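Local coordinates for protein NUDIX hydrolase (Jonesia denitrificans, PDB 4KTB) that is of uncharacterised function but belongs to the Nudix hydrolase superfamily and may hydrolyse diadenosine tetraphosphate asymmetrically, at residues P38-D43 with G77-H82. Residues are numbered along the deposited sequence; the frame is centred on the assembly and turned at random.
Sequences PLVYVD and GRVMYH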
loop_
_atom_site.group_PDB
_atom_site.type_symbol
_atom_site.label_atom_id
_atom_site.label_comp_id
_atom_site.label_asym_id
_atom_site.label_seq_id
_atom_site.Cartn_x
_atom_site.Cartn_y
_atom_site.Cartn_z
ATOM N N PRO A 38 9.803 -18.316 13.106
ATOM C CA PRO A 38 10.282 -17.227 12.255
ATOM C C PRO A 38 10.507 -15.994 13.106
ATOM O O PRO A 38 9.811 -15.799 14.110
ATOM C CB PRO A 38 9.123 -16.991 11.276
ATOM C CG PRO A 38 7.917 -17.474 11.992
ATOM C CD PRO A 38 8.377 -18.609 12.881
ATOM N N LEU A 39 11.487 -15.186 12.721
ATOM C CA LEU A 39 11.842 -14.004 13.485
ATOM C C LEU A 39 11.284 -12.790 12.781
ATOM O O LEU A 39 11.287 -12.732 11.555
ATOM C CB LEU A 39 13.358 -13.879 13.580
ATOM C CG LEU A 39 14.011 -15.127 14.145
ATOM C CD1 LEU A 39 15.531 -15.090 14.028
ATOM C CD2 LEU A 39 13.565 -15.269 15.581
ATOM N N VAL A 40 10.823 -11.819 13.566
ATOM C CA VAL A 40 10.354 -10.546 13.018
ATOM C C VAL A 40 11.535 -9.614 12.766
ATOM O O VAL A 40 12.296 -9.282 13.678
ATOM C CB VAL A 40 9.355 -9.846 13.940
ATOM C CG1 VAL A 40 8.861 -8.576 13.287
ATOM C CG2 VAL A 40 8.186 -10.765 14.228
ATOM N N TYR A 41 11.669 -9.200 11.515
ATOM C CA TYR A 41 12.760 -8.364 11.062
ATOM C C TYR A 41 12.224 -7.094 10.435
ATOM O O TYR A 41 11.054 -7.017 10.110
ATOM C CB TYR A 41 13.575 -9.122 10.009
ATOM C CG TYR A 41 14.776 -9.778 10.608
ATOM C CD1 TYR A 41 14.643 -10.668 11.651
ATOM C CD2 TYR A 41 16.046 -9.471 10.163
ATOM C CE1 TYR A 41 15.750 -11.263 12.218
ATOM C CE2 TYR A 41 17.161 -10.058 10.720
ATOM C CZ TYR A 41 17.004 -10.953 11.745
ATOM O OH TYR A 41 18.108 -11.541 12.306
ATOM N N VAL A 42 13.097 -6.106 10.266
ATOM C CA VAL A 42 12.822 -4.972 9.385
ATOM C C VAL A 42 13.953 -4.796 8.380
ATOM O O VAL A 42 15.106 -5.127 8.663
ATOM C CB VAL A 42 12.635 -3.621 10.150
ATOM C CG1 VAL A 42 11.310 -3.578 10.920
ATOM C CG2 VAL A 42 13.823 -3.349 11.071
ATOM N N ASP A 43 13.598 -4.281 7.208
ATOM C CA ASP A 43 14.573 -3.785 6.258
ATOM C C ASP A 43 14.219 -2.343 5.978
ATOM O O ASP A 43 13.041 -2.003 5.807
ATOM C CB ASP A 43 14.538 -4.577 4.947
ATOM C CG ASP A 43 15.206 -5.934 5.057
ATOM O OD1 ASP A 43 16.439 -5.995 4.944
ATOM O OD2 ASP A 43 14.497 -6.944 5.238
ATOM N N GLY A 77 17.452 -5.761 10.336
ATOM C CA GLY A 77 17.623 -6.375 11.630
ATOM C C GLY A 77 16.341 -6.753 12.336
ATOM O O GLY A 77 15.235 -6.415 11.907
ATOM N N ARG A 78 16.521 -7.441 13.450
ATOM C CA ARG A 78 15.449 -8.055 14.199
ATOM C C ARG A 78 14.641 -6.997 14.932
ATOM O O ARG A 78 15.163 -5.940 15.276
ATOM C CB ARG A 78 16.077 -9.024 15.198
ATOM C CG ARG A 78 15.120 -9.984 15.862
ATOM C CD ARG A 78 15.896 -10.989 16.713
ATOM N NE ARG A 78 16.516 -10.374 17.888
ATOM C CZ ARG A 78 15.909 -10.231 19.065
ATOM N NH1 ARG A 78 14.659 -10.651 19.226
ATOM N NH2 ARG A 78 16.547 -9.662 20.080
ATOM N N VAL A 79 13.360 -7.255 15.156
ATOM C CA VAL A 79 12.585 -6.382 16.033
ATOM C C VAL A 79 12.629 -6.992 17.419
ATOM O O VAL A 79 12.310 -8.161 17.580
ATOM C CB VAL A 79 11.130 -6.268 15.595
ATOM C CG1 VAL A 79 10.335 -5.472 16.640
ATOM C CG2 VAL A 79 11.040 -5.573 14.254
HETATM N N MSE A 80 13.028 -6.218 18.420
HETATM C CA MSE A 80 13.159 -6.767 19.760
HETATM C C MSE A 80 11.814 -6.987 20.443
HETATM O O MSE A 80 10.812 -6.362 20.106
HETATM C CB MSE A 80 14.015 -5.861 20.645
HETATM C CG MSE A 80 15.349 -5.483 20.040
HETATM SE SE MSE A 80 16.515 -4.735 21.385
HETATM C CE MSE A 80 15.175 -3.643 22.308
ATOM N N TYR A 81 11.815 -7.885 21.416
ATOM C CA TYR A 81 10.625 -8.185 22.178
ATOM C C TYR A 81 10.176 -6.893 22.830
ATOM O O TYR A 81 10.998 -6.135 23.338
ATOM C CB TYR A 81 10.937 -9.240 23.233
ATOM C CG TYR A 81 9.837 -9.424 24.241
ATOM C CD1 TYR A 81 8.714 -10.169 23.937
ATOM C CD2 TYR A 81 9.919 -8.850 25.498
ATOM C CE1 TYR A 81 7.700 -10.339 24.857
ATOM C CE2 TYR A 81 8.912 -9.014 26.426
ATOM C CZ TYR A 81 7.806 -9.758 26.098
ATOM O OH TYR A 81 6.801 -9.932 27.010
ATOM N N HIS A 82 8.874 -6.630 22.768
ATOM C CA HIS A 82 8.288 -5.405 23.305
ATOM C C HIS A 82 8.871 -4.132 22.686
ATOM O O HIS A 82 8.821 -3.072 23.297
ATOM C CB HIS A 82 8.435 -5.376 24.822
ATOM C CG HIS A 82 7.206 -4.930 25.541
ATOM N ND1 HIS A 82 6.781 -3.617 25.539
ATOM C CD2 HIS A 82 6.316 -5.610 26.296
ATOM C CE1 HIS A 82 5.681 -3.516 26.260
ATOM N NE2 HIS A 82 5.371 -4.708 26.732
#
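Val42 and Gly77 face each other as an antiparallel hydrogen-bonded pair: Val42 N gives its hydrogen to Gly77 O at 2.7 Å, and Gly77 N returns one to Val42 O at 3.0 Å, in the plane of that carbonyl. One step on, Tyr41 and Arg78 form the non-hydrogen-bonded pair, and past it Val79 N reaches Val40 O at 2.7 Å, tilted 28° from the carbonyl plane, although Val79 already lies in the loop that follows the strand. The same Val40 O also takes a CA-H...O contact from Arg78.

Packing is tight on the side of the valines. Val79 CG2 wedges between Val40 CG1, at 3.8 Å, and Val42 CG1; Val40 turns that methyl toward it by setting CG1 anti to its own nitrogen (chi1 -177°).

On the other side the Tyr41 ring lies flat against the peptide joining Gly77 to Arg78, with Arg78 N 3.7 Å above the ring centre and Gly77 C nearer the rim. Arg78 CB packs on Tyr41 CE1 at 3.7 Å and CG still lies against Val40 O; then the bend at chi3 (69°) carries the guanidinium away from 38-43. Both residues are partly open to solvent. With a serine in place of Tyr41, the Gly77-Arg78 peptide would probably lose the cover over its face and the aliphatic start of Arg78 its apolar neighbour.

Within the chain, 75-78 pairs with 39-49 alone, at the margin of the mixed sheet, with a sodium ion bound near Gly77. Strand 39-49 continues the sheet to parallel strand 133-141, hydrogen-bonded to Leu39, Tyr41 and Asp43. Helix 85-97 covers Val42 through Val85, Leu89 and His92, consistent with the alpha/beta/alpha sandwich of the Nudix fold; His92 also bonds Arg78 O, and Val40 meets Val40 of a second subunit.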